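Side-chain contacts in germination protein YpeB (Bacillus megaterium QM B1551, PDB 5BOI), which is involved in germination of Bacillus spores and carries a C-terminal PepSY-containing region, which is probably inhibitory: residues D13-V18 with E43-T48; D61-Q64 with P69-V72; T175-N180 with Y213-N218; I191-D194 with E198-C201. All coordinates share one frame; numbering follows the deposited sequence.

How the contacts relate
Along the chain the four contacts fall into two groups. Contacts 1 and 2 come first, within the YpeB PepSY1-2 part; their centres lie about 7 Å apart, and strands 44-50 and 57-63, which carry them, are neighbours in a sheet. Contacts 3 and 4 belong to the last PepSY part, with centres about 15 Å apart. Contact 4 is nested in the loop that contact 3 closes, and strands 198-208 and 211-218 join the two. Contact 1 lies across the chain's centre from contacts 3 and 4, and the centres of contacts 1 and 3 are about 45 Å apart. Each group pairs a hairpin with packing against a sheet face, and each stays within one PepSY part of the chain.

Contact 1: D13-V18 with E43-T48; sequences DVAKQV and EVYSLT
Ala-15 of helix 12-22 stands over Tyr-45 of strand 44-50, their CA atoms 7.3 Å apart, a spacing that brings one helical turn close enough for a methyl group to bridge the gap. The interface is small, 139 Å² over both sides, and three buried residues carry it. From the helix, the CB of Ala-15 points at the strand and comes within 4.0 Å of CD2 on the Tyr-45 ring, approaching it obliquely. The ring is brought there by a first torsion that sets CG anti to the carbonyl carbon and beside the backbone N (chi1 -64°). Its hydroxyl runs on past this apolar touch and is satisfied elsewhere, hydrogen-bonding the backbone oxygen of Val-10 just ahead of the helix. Tyr-45 thus ties the chain at the start of the helix to the strand below.

Two residues along, Leu-47 rises from the same side of the strand, as alternation requires. Its CD2 methyl reaches the backbone rather than a side chain, lying 4.0 Å from the carbonyl oxygen of Ala-15. The contact is van der Waals in kind, and Leu-47 also touches Ala-19 one turn further on, as well as Ile-31 and Ile-33 of the adjoining strand. Lys-16, alongside, packs on Ile-33, and its NZ hydrogen-bonds the backbone oxygen of Ile-31. With Ala-15 supplying the close approach, this helix laid across one face of an antiparallel sheet is consistent with the PepSY fold.

Contact 2: D61-Q64 with P69-V72; sequences DITQ and PLWV
Asp-61 and the pair Leu-70 and Trp-71 form a classic beta bulge in the hairpin of strands 57-63 and 69-74. Here two residues of the second strand face a single residue of the first, and the register shifts by one before Ile-62 pairs with Pro-69.

The hydrogen bonds all centre on the backbone of Asp-61. Its N donates to Trp-71 O at 2.8 Å in a nearly straight bond, 168° at the hydrogen. Its O accepts from two successive donors, Leu-70 N at 3.0 Å and, weakly, Trp-71 N at 3.3 Å. Leu-70 can join in because its backbone turns toward helical torsions, which bring two successive N-H groups onto one acceptor. The same turn leaves Leu-70 CB in close van der Waals contact with Asp-61 O, at 3.4 Å. Pro-69, which has no N-H, falls at a non-hydrogen-bonded pair, where none is needed toward Ile-62.

Apolar packing is looser: Leu-70 CD1 lies 4.4 Å from CG2 of Thr-63. Ile-62 and Pro-69 share the sheet face under helix 12-22, where they touch Val-18 and Phe-22 respectively.

Of the polar ends, Thr-63 OG1 is satisfied within the turn, by Lys-65 O and Tyr-68 N, and Asp-61 OD1 by Ser-46 OG of the neighbouring strand. Asp-61 and Trp-71 lie side by side on the other face, pointing the same way. The carboxylate and indole planes stand 48° apart, and Asp-61 OD2 rests obliquely 3.2 Å from Trp-71 CE3.

Contact 3: T175-N180 with Y213-N218; sequences TKLNSN and YRIFIN
Leu-177 drops from the loop after helix 170-175 onto Ile-215 and Ile-217 of strand 211-218, closing one face of what is probably a PepSY module, in which the loop after a short helix packs on the sheet. The contact buries 169 Å² in all and is wholly apolar.

Traced outward, Leu-177 begins with a CB that is too far from the strand to touch it. The first torsion places CG anti to the carbonyl carbon (chi1 -69°), which aims the branch at the sheet, although CG itself is still not in touch with Ile-215 or Ile-217. At the fork the two methyls part: CD1 continues anti to CA (chi2 176°), while CD2 turns to the strand and does all the touching. Beyond these two isoleucines, the leucine also packs on Val-183 and Phe-204 of adjacent strands.

Both isoleucines come up on one side of strand 211-218, and Phe-216 between them points to the opposite side, where it makes a T-shaped stack with Tyr-131. Lys-176 adds an edge to the patch, its CB 4.1 Å from CG2 of Ile-217, before the bent chain carries its amino end away. The Leu-177 CD2 methyl sits 4.1 Å from Ile-217 CG1. The Leu-177 and Ile-215 side chains cross at a slant, with CD2 meeting CB and CD1 of Ile-215 at 4.1 Å each and its CG2 more closely, at 3.6 Å.

Contact 4: I191-D194 with E198-C201; sequences ITND and EVLC
Ile-191 and Val-199 are the hydrogen-bonded pair next to the turn end of the hairpin of strands 182-192 and 198-208, with Thr-192 and Glu-198 beyond them; this antiparallel hairpin lies within the last PepSY part of the chain. Two backbone bonds join the pair. Val-199 N donates to Ile-191 O at 2.8 Å, with 163° at the hydrogen, and approaches almost head-on to the carbonyl. The return bond, from Ile-191 N to Val-199 O, is longer at 3.2 Å, though still fairly straight (160°). Ile-191 O also receives a CA-H...O contact from Glu-198 CA at 3.3 Å. This acceptor therefore has two partners where the strands draw together, the CA atoms of Thr-192 and Glu-198 being 4.4 Å apart.

In the turn, Asn-193 satisfies the backbone with its own side chain. OD1 accepts hydrogen bonds from Leu-195 N, which makes an Asx turn, and from Glu-197 N; two backbone donors thereby fix the rotation of the amide. The other end, ND2, lies 3.8 Å from Val-199 CG2, and the two side chains cross at about a right angle. The carboxylate of Glu-198, on the opposite face, is engaged beyond the hairpin: OE2 forms a salt bridge with Arg-161, and OE1 has a long, weak ion pair with Arg-159.

Apolar atoms complete the contact on the face shared with Val-199. The first torsion of Ile-191 (chi1 64°) puts CG1 between the backbone N and the carbonyl carbon, and from there CG1 and CD1 lie 4.0 and 4.2 Å from Cys-201 SG.

Contact 1: D13-V18 with E43-T48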
loop_
_atom_site.group_PDB
_atom_site.type_symbol
_atom_site.label_atom_id
_atom_site.label_comp_id
_atom_site.label_asym_id
_atom_site.label_seq_id
_atom_site.Cartn_x
_atom_site.Cartn_y
_atom_site.Cartn_z
ATOM N N ASP A 13 -24.780 -10.537 3.150
ATOM C CA ASP A 13 -25.020 -10.859 1.749
ATOM C C ASP A 13 -24.354 -9.822 0.847
ATOM O O ASP A 13 -23.880 -10.144 -0.242
ATOM C CB ASP A 13 -26.524 -10.930 1.466
ATOM C CG ASP A 13 -26.901 -12.123 0.611
ATOM O OD1 ASP A 13 -26.187 -12.403 -0.375
ATOM O OD2 ASP A 13 -27.914 -12.784 0.928
ATOM N N VAL A 14 -24.321 -8.577 1.312
ATOM C CA VAL A 14 -23.687 -7.493 0.572
ATOM C C VAL A 14 -22.165 -7.634 0.604
ATOM O O VAL A 14 -21.491 -7.439 -0.410
ATOM C CB VAL A 14 -24.092 -6.116 1.137
ATOM C CG1 VAL A 14 -23.242 -5.013 0.525
ATOM C CG2 VAL A 14 -25.573 -5.858 0.895
ATOM N N ALA A 15 -21.631 -7.983 1.771
ATOM C CA ALA A 15 -20.195 -8.193 1.924
ATOM C C ALA A 15 -19.713 -9.307 0.992
ATOM O O ALA A 15 -18.563 -9.313 0.557
ATOM C CB ALA A 15 -19.855 -8.519 3.374
ATOM N N LYS A 16 -20.608 -10.240 0.682
ATOM C CA LYS A 16 -20.315 -11.329 -0.242
ATOM C C LYS A 16 -20.047 -10.819 -1.660
ATOM O O LYS A 16 -19.146 -11.299 -2.344
ATOM C CB LYS A 16 -21.477 -12.325 -0.258
ATOM C CG LYS A 16 -21.086 -13.779 -0.067
ATOM C CD LYS A 16 -21.544 -14.289 1.292
ATOM C CE LYS A 16 -21.460 -15.802 1.377
ATOM N NZ LYS A 16 -20.862 -16.249 2.665
ATOM N N GLN A 17 -20.832 -9.842 -2.099
ATOM C CA GLN A 17 -20.746 -9.368 -3.475
ATOM C C GLN A 17 -19.526 -8.474 -3.666
ATOM O O GLN A 17 -18.941 -8.421 -4.750
ATOM C CB GLN A 17 -22.033 -8.628 -3.865
ATOM C CG GLN A 17 -21.965 -7.890 -5.197
ATOM C CD GLN A 17 -21.590 -6.427 -5.037
ATOM O OE1 GLN A 17 -21.952 -5.786 -4.048
ATOM N NE2 GLN A 17 -20.854 -5.894 -6.006
ATOM N N VAL A 18 -19.144 -7.767 -2.610
ATOM C CA VAL A 18 -17.911 -6.997 -2.633
ATOM C C VAL A 18 -16.753 -7.935 -2.946
ATOM O O VAL A 18 -15.949 -7.679 -3.846
ATOM C CB VAL A 18 -17.674 -6.274 -1.292
ATOM C CG1 VAL A 18 -16.453 -5.371 -1.377
ATOM C CG2 VAL A 18 -18.904 -5.461 -0.917
ATOM N N GLU A 43 -15.711 -3.248 13.629
ATOM C CA GLU A 43 -16.820 -3.989 13.052
ATOM C C GLU A 43 -16.440 -4.468 11.662
ATOM O O GLU A 43 -16.384 -3.683 10.714
ATOM C CB GLU A 43 -18.077 -3.127 13.008
ATOM C CG GLU A 43 -18.605 -2.776 14.385
ATOM C CD GLU A 43 -19.855 -1.925 14.332
ATOM O OE1 GLU A 43 -19.801 -0.823 13.742
ATOM O OE2 GLU A 43 -20.886 -2.354 14.890
ATOM N N VAL A 44 -16.172 -5.764 11.553
ATOM C CA VAL A 44 -15.634 -6.352 10.330
ATOM C C VAL A 44 -16.282 -7.711 10.038
ATOM O O VAL A 44 -16.613 -8.458 10.963
ATOM C CB VAL A 44 -14.090 -6.505 10.440
ATOM C CG1 VAL A 44 -13.528 -7.382 9.331
ATOM C CG2 VAL A 44 -13.411 -5.142 10.440
ATOM N N TYR A 45 -16.489 -8.010 8.756
ATOM C CA TYR A 45 -16.874 -9.351 8.323
ATOM C C TYR A 45 -15.662 -10.157 7.869
ATOM O O TYR A 45 -14.999 -9.792 6.898
ATOM C CB TYR A 45 -17.894 -9.296 7.184
ATOM C CG TYR A 45 -19.213 -8.680 7.576
ATOM C CD1 TYR A 45 -20.163 -9.427 8.260
ATOM C CD2 TYR A 45 -19.534 -7.378 7.218
ATOM C CE1 TYR A 45 -21.374 -8.882 8.623
ATOM C CE2 TYR A 45 -20.757 -6.828 7.563
ATOM C CZ TYR A 45 -21.669 -7.585 8.269
ATOM O OH TYR A 45 -22.883 -7.052 8.627
ATOM N N SER A 46 -15.371 -11.247 8.571
ATOM C CA SER A 46 -14.260 -12.125 8.202
ATOM C C SER A 46 -14.738 -13.242 7.285
ATOM O O SER A 46 -15.531 -14.092 7.692
ATOM C CB SER A 46 -13.597 -12.725 9.444
ATOM O OG SER A 46 -12.657 -11.832 10.010
ATOM N N LEU A 47 -14.239 -13.247 6.056
ATOM C CA LEU A 47 -14.667 -14.226 5.068
ATOM C C LEU A 47 -13.586 -15.263 4.814
ATOM O O LEU A 47 -12.393 -14.941 4.797
ATOM C CB LEU A 47 -15.041 -13.544 3.750
ATOM C CG LEU A 47 -16.345 -12.747 3.671
ATOM C CD1 LEU A 47 -16.357 -11.567 4.632
ATOM C CD2 LEU A 47 -16.552 -12.261 2.254
ATOM N N THR A 48 -14.014 -16.508 4.627
ATOM C CA THR A 48 -13.123 -17.580 4.201
ATOM C C THR A 48 -13.668 -18.180 2.912
ATOM O O THR A 48 -14.604 -18.975 2.936
ATOM C CB THR A 48 -12.981 -18.689 5.269
ATOM O OG1 THR A 48 -12.520 -18.121 6.501
ATOM C CG2 THR A 48 -11.988 -19.744 4.810
#

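Contact 2: D61-Q64 with P69-V72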
loop_
_atom_site.group_PDB
_atom_site.type_symbol
_atom_site.label_atom_id
_atom_site.label_comp_id
_atom_site.label_asym_id
_atom_site.label_seq_id
_atom_site.Cartn_x
_atom_site.Cartn_y
_atom_site.Cartn_z
ATOM N N ASP A 61 -11.293 -9.524 4.738
ATOM C CA ASP A 61 -12.004 -8.725 5.711
ATOM C C ASP A 61 -12.607 -7.492 5.045
ATOM O O ASP A 61 -11.973 -6.817 4.227
ATOM C CB ASP A 61 -11.076 -8.334 6.861
ATOM C CG ASP A 61 -10.665 -9.535 7.707
ATOM O OD1 ASP A 61 -11.432 -9.903 8.620
ATOM O OD2 ASP A 61 -9.581 -10.111 7.462
ATOM N N ILE A 62 -13.857 -7.228 5.388
ATOM C CA ILE A 62 -14.584 -6.084 4.864
ATOM C C ILE A 62 -15.233 -5.353 6.029
ATOM O O ILE A 62 -15.663 -5.974 7.001
ATOM C CB ILE A 62 -15.653 -6.510 3.838
ATOM C CG1 ILE A 62 -15.062 -7.499 2.825
ATOM C CG2 ILE A 62 -16.271 -5.298 3.156
ATOM C CD1 ILE A 62 -15.934 -7.750 1.619
ATOM N N THR A 63 -15.287 -4.033 5.941
ATOM C CA THR A 63 -15.845 -3.237 7.019
ATOM C C THR A 63 -17.357 -3.432 7.070
ATOM O O THR A 63 -18.034 -3.362 6.043
ATOM C CB THR A 63 -15.502 -1.745 6.850
ATOM O OG1 THR A 63 -15.930 -1.296 5.559
ATOM C CG2 THR A 63 -14.004 -1.545 6.957
ATOM N N GLN A 64 -17.875 -3.702 8.265
ATOM C CA GLN A 64 -19.310 -3.842 8.450
ATOM C C GLN A 64 -19.990 -2.553 7.994
ATOM O O GLN A 64 -21.085 -2.577 7.422
ATOM C CB GLN A 64 -19.652 -4.156 9.910
ATOM C CG GLN A 64 -19.350 -5.588 10.333
ATOM C CD GLN A 64 -19.848 -5.909 11.731
ATOM O OE1 GLN A 64 -19.098 -6.413 12.569
ATOM N NE2 GLN A 64 -21.120 -5.626 11.985
ATOM N N PRO A 69 -13.187 -2.884 1.104
ATOM C CA PRO A 69 -12.192 -3.958 1.108
ATOM C C PRO A 69 -11.064 -3.554 2.025
ATOM O O PRO A 69 -10.345 -2.601 1.735
ATOM C CB PRO A 69 -11.719 -4.037 -0.348
ATOM C CG PRO A 69 -12.690 -3.218 -1.136
ATOM C CD PRO A 69 -13.244 -2.193 -0.193
ATOM N N LEU A 70 -10.923 -4.259 3.137
ATOM C CA LEU A 70 -9.937 -3.888 4.136
ATOM C C LEU A 70 -8.640 -4.689 4.023
ATOM O O LEU A 70 -7.549 -4.124 4.045
ATOM C CB LEU A 70 -10.541 -4.071 5.522
ATOM C CG LEU A 70 -9.760 -3.494 6.692
ATOM C CD1 LEU A 70 -9.687 -1.970 6.588
ATOM C CD2 LEU A 70 -10.417 -3.938 7.983
ATOM N N TRP A 71 -8.767 -6.011 3.913
ATOM C CA TRP A 71 -7.616 -6.916 3.964
ATOM C C TRP A 71 -7.934 -8.209 3.214
ATOM O O TRP A 71 -9.070 -8.680 3.243
ATOM C CB TRP A 71 -7.237 -7.202 5.424
ATOM C CG TRP A 71 -5.989 -8.030 5.612
ATOM C CD1 TRP A 71 -4.698 -7.579 5.671
ATOM C CD2 TRP A 71 -5.922 -9.451 5.792
ATOM N NE1 TRP A 71 -3.832 -8.634 5.861
ATOM C CE2 TRP A 71 -4.560 -9.794 5.941
ATOM C CE3 TRP A 71 -6.882 -10.469 5.832
ATOM C CZ2 TRP A 71 -4.135 -11.111 6.126
ATOM C CZ3 TRP A 71 -6.454 -11.779 6.021
ATOM C CH2 TRP A 71 -5.095 -12.082 6.167
ATOM N N VAL A 72 -6.939 -8.750 2.515
ATOM C CA VAL A 72 -7.080 -9.995 1.749
ATOM C C VAL A 72 -5.827 -10.844 1.850
ATOM O O VAL A 72 -4.701 -10.335 1.840
ATOM C CB VAL A 72 -7.362 -9.742 0.234
ATOM C CG1 VAL A 72 -7.268 -11.054 -0.574
ATOM C CG2 VAL A 72 -8.711 -9.091 0.024
#

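Contact 3: T175-N180 with Y213-N218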
loop_
_atom_site.group_PDB
_atom_site.type_symbol
_atom_site.label_atom_id
_atom_site.label_comp_id
_atom_site.label_asym_id
_atom_site.label_seq_id
_atom_site.Cartn_x
_atom_site.Cartn_y
_atom_site.Cartn_z
ATOM N N THR A 175 21.105 20.796 -0.363
ATOM C CA THR A 175 22.494 20.966 0.060
ATOM C C THR A 175 22.766 20.175 1.334
ATOM O O THR A 175 23.920 19.962 1.716
ATOM C CB THR A 175 22.847 22.441 0.303
ATOM O OG1 THR A 175 22.109 22.930 1.429
ATOM C CG2 THR A 175 22.515 23.278 -0.922
ATOM N N LYS A 176 21.697 19.728 1.982
ATOM C CA LYS A 176 21.813 18.979 3.226
ATOM C C LYS A 176 22.172 17.525 2.957
ATOM O O LYS A 176 22.600 16.809 3.859
ATOM C CB LYS A 176 20.510 19.081 4.021
ATOM C CG LYS A 176 20.095 20.523 4.319
ATOM C CD LYS A 176 21.275 21.353 4.814
ATOM C CE LYS A 176 20.819 22.614 5.536
ATOM N NZ LYS A 176 21.887 23.649 5.595
ATOM N N LEU A 177 22.009 17.096 1.707
ATOM C CA LEU A 177 22.379 15.745 1.300
ATOM C C LEU A 177 23.875 15.533 1.396
ATOM O O LEU A 177 24.644 16.487 1.487
ATOM C CB LEU A 177 21.928 15.456 -0.130
ATOM C CG LEU A 177 20.418 15.364 -0.294
ATOM C CD1 LEU A 177 20.044 15.184 -1.759
ATOM C CD2 LEU A 177 19.856 14.239 0.565
ATOM N N ASN A 178 24.284 14.271 1.369
ATOM C CA ASN A 178 25.700 13.959 1.326
ATOM C C ASN A 178 26.224 14.198 -0.081
ATOM O O ASN A 178 25.489 14.059 -1.059
ATOM C CB ASN A 178 25.959 12.521 1.783
ATOM C CG ASN A 178 25.891 12.369 3.295
ATOM O OD1 ASN A 178 25.933 13.357 4.028
ATOM N ND2 ASN A 178 25.792 11.129 3.768
ATOM N N SER A 179 27.493 14.569 -0.174
ATOM C CA SER A 179 28.097 14.999 -1.429
ATOM C C SER A 179 28.045 13.927 -2.518
ATOM O O SER A 179 28.059 14.235 -3.708
ATOM C CB SER A 179 29.548 15.416 -1.179
ATOM O OG SER A 179 29.655 16.211 -0.012
ATOM N N ASN A 180 27.985 12.664 -2.110
ATOM C CA ASN A 180 28.042 11.557 -3.060
ATOM C C ASN A 180 26.691 11.181 -3.668
ATOM O O ASN A 180 26.627 10.354 -4.579
ATOM C CB ASN A 180 28.670 10.331 -2.389
ATOM C CG ASN A 180 28.214 10.154 -0.953
ATOM O OD1 ASN A 180 27.661 11.072 -0.351
ATOM N ND2 ASN A 180 28.456 8.975 -0.394
ATOM N N TYR A 213 18.749 4.950 -3.191
ATOM C CA TYR A 213 18.332 5.370 -1.855
ATOM C C TYR A 213 17.191 6.369 -1.880
ATOM O O TYR A 213 17.126 7.201 -2.778
ATOM C CB TYR A 213 19.492 6.016 -1.109
ATOM C CG TYR A 213 20.516 5.003 -0.663
ATOM C CD1 TYR A 213 21.528 4.603 -1.520
ATOM C CD2 TYR A 213 20.441 4.419 0.594
ATOM C CE1 TYR A 213 22.463 3.678 -1.132
ATOM C CE2 TYR A 213 21.370 3.472 0.989
ATOM C CZ TYR A 213 22.378 3.107 0.118
ATOM O OH TYR A 213 23.314 2.170 0.503
ATOM N N ARG A 214 16.306 6.276 -0.893
ATOM C CA ARG A 214 15.384 7.368 -0.612
ATOM C C ARG A 214 15.861 8.050 0.662
ATOM O O ARG A 214 16.109 7.389 1.691
ATOM C CB ARG A 214 13.949 6.870 -0.444
ATOM C CG ARG A 214 12.897 7.994 -0.373
ATOM C CD ARG A 214 11.503 7.368 -0.202
ATOM N NE ARG A 214 10.999 6.840 -1.465
ATOM C CZ ARG A 214 10.569 5.597 -1.664
ATOM N NH1 ARG A 214 10.572 4.695 -0.678
ATOM N NH2 ARG A 214 10.117 5.266 -2.865
ATOM N N ILE A 215 16.000 9.363 0.582
ATOM C CA ILE A 215 16.451 10.164 1.723
ATOM C C ILE A 215 15.437 11.242 2.057
ATOM O O ILE A 215 15.018 12.013 1.174
ATOM C CB ILE A 215 17.816 10.801 1.447
ATOM C CG1 ILE A 215 18.880 9.713 1.289
ATOM C CG2 ILE A 215 18.239 11.743 2.640
ATOM C CD1 ILE A 215 20.020 10.101 0.359
ATOM N N PHE A 216 15.046 11.310 3.331
ATOM C CA PHE A 216 14.109 12.337 3.780
ATOM C C PHE A 216 14.828 13.424 4.582
ATOM O O PHE A 216 15.510 13.102 5.576
ATOM C CB PHE A 216 13.009 11.721 4.641
ATOM C CG PHE A 216 12.116 10.748 3.899
ATOM C CD1 PHE A 216 12.474 9.414 3.767
ATOM C CD2 PHE A 216 10.911 11.179 3.351
ATOM C CE1 PHE A 216 11.637 8.511 3.096
ATOM C CE2 PHE A 216 10.074 10.286 2.684
ATOM C CZ PHE A 216 10.442 8.959 2.560
ATOM N N ILE A 217 14.664 14.680 4.165
ATOM C CA ILE A 217 15.271 15.833 4.856
ATOM C C ILE A 217 14.159 16.687 5.482
ATOM O O ILE A 217 13.231 17.111 4.790
ATOM C CB ILE A 217 16.107 16.700 3.887
ATOM C CG1 ILE A 217 17.287 15.920 3.302
ATOM C CG2 ILE A 217 16.610 18.005 4.553
ATOM C CD1 ILE A 217 18.225 15.332 4.322
ATOM N N ASN A 218 14.233 16.906 6.795
ATOM C CA ASN A 218 13.219 17.686 7.507
ATOM C C ASN A 218 13.034 19.071 6.852
ATOM O O ASN A 218 14.014 19.777 6.616
ATOM C CB ASN A 218 13.613 17.842 8.993
ATOM C CG ASN A 218 12.501 18.483 9.826
ATOM O OD1 ASN A 218 12.160 19.653 9.643
ATOM N ND2 ASN A 218 11.930 17.708 10.740
#

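Contact 4: I191-D194 with E198-C201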
loop_
_atom_site.group_PDB
_atom_site.type_symbol
_atom_site.label_atom_id
_atom_site.label_comp_id
_atom_site.label_asym_id
_atom_site.label_seq_id
_atom_site.Cartn_x
_atom_site.Cartn_y
_atom_site.Cartn_z
ATOM N N ILE A 191 6.144 11.877 6.776
ATOM C CA ILE A 191 6.458 10.590 7.376
ATOM C C ILE A 191 6.390 10.784 8.878
ATOM O O ILE A 191 6.246 11.922 9.371
ATOM C CB ILE A 191 7.871 10.067 6.999
ATOM C CG1 ILE A 191 8.954 11.006 7.549
ATOM C CG2 ILE A 191 8.010 9.841 5.494
ATOM C CD1 ILE A 191 10.377 10.466 7.426
ATOM N N THR A 192 6.515 9.686 9.619
ATOM C CA THR A 192 6.801 9.830 11.042
ATOM C C THR A 192 8.298 10.004 11.241
ATOM O O THR A 192 9.098 9.545 10.426
ATOM C CB THR A 192 6.320 8.634 11.846
ATOM O OG1 THR A 192 6.958 7.454 11.344
ATOM C CG2 THR A 192 4.792 8.495 11.717
ATOM N N ASN A 193 8.685 10.698 12.308
ATOM C CA ASN A 193 10.081 10.703 12.719
ATOM C C ASN A 193 10.299 9.439 13.531
ATOM O O ASN A 193 9.393 8.614 13.626
ATOM C CB ASN A 193 10.414 11.960 13.525
ATOM C CG ASN A 193 9.478 12.163 14.702
ATOM O OD1 ASN A 193 8.791 11.230 15.149
ATOM N ND2 ASN A 193 9.408 13.401 15.183
ATOM N N ASP A 194 11.463 9.285 14.154
ATOM C CA ASP A 194 11.733 8.047 14.878
ATOM C C ASP A 194 10.782 7.841 16.062
ATOM O O ASP A 194 10.704 6.748 16.616
ATOM C CB ASP A 194 13.182 8.010 15.365
ATOM C CG ASP A 194 13.679 6.591 15.585
ATOM O OD1 ASP A 194 13.158 5.683 14.908
ATOM O OD2 ASP A 194 14.577 6.379 16.431
ATOM N N GLU A 198 4.089 12.905 12.956
ATOM C CA GLU A 198 4.144 13.314 11.548
ATOM C C GLU A 198 4.976 14.580 11.330
ATOM O O GLU A 198 4.804 15.597 12.004
ATOM C CB GLU A 198 2.728 13.490 10.995
ATOM C CG GLU A 198 1.992 12.146 10.921
ATOM C CD GLU A 198 0.712 12.177 10.108
ATOM O OE1 GLU A 198 0.294 13.267 9.664
ATOM O OE2 GLU A 198 0.117 11.092 9.929
ATOM N N VAL A 199 5.899 14.485 10.384
ATOM C CA VAL A 199 6.839 15.544 10.059
ATOM C C VAL A 199 6.870 15.789 8.552
ATOM O O VAL A 199 6.864 14.833 7.781
ATOM C CB VAL A 199 8.255 15.174 10.561
ATOM C CG1 VAL A 199 9.303 16.051 9.917
ATOM C CG2 VAL A 199 8.317 15.319 12.093
ATOM N N LEU A 200 6.876 17.054 8.135
ATOM C CA LEU A 200 6.991 17.372 6.708
ATOM C C LEU A 200 8.453 17.336 6.276
ATOM O O LEU A 200 9.302 17.952 6.926
ATOM C CB LEU A 200 6.393 18.752 6.400
ATOM C CG LEU A 200 6.349 19.185 4.931
ATOM C CD1 LEU A 200 5.378 18.333 4.103
ATOM C CD2 LEU A 200 5.987 20.680 4.804
ATOM N N CYS A 201 8.734 16.637 5.175
ATOM C CA CYS A 201 10.099 16.472 4.656
ATOM C C CYS A 201 10.208 16.696 3.159
ATOM O O CYS A 201 9.252 16.482 2.423
ATOM C CB CYS A 201 10.630 15.057 4.928
ATOM S SG CYS A 201 10.688 14.538 6.641
#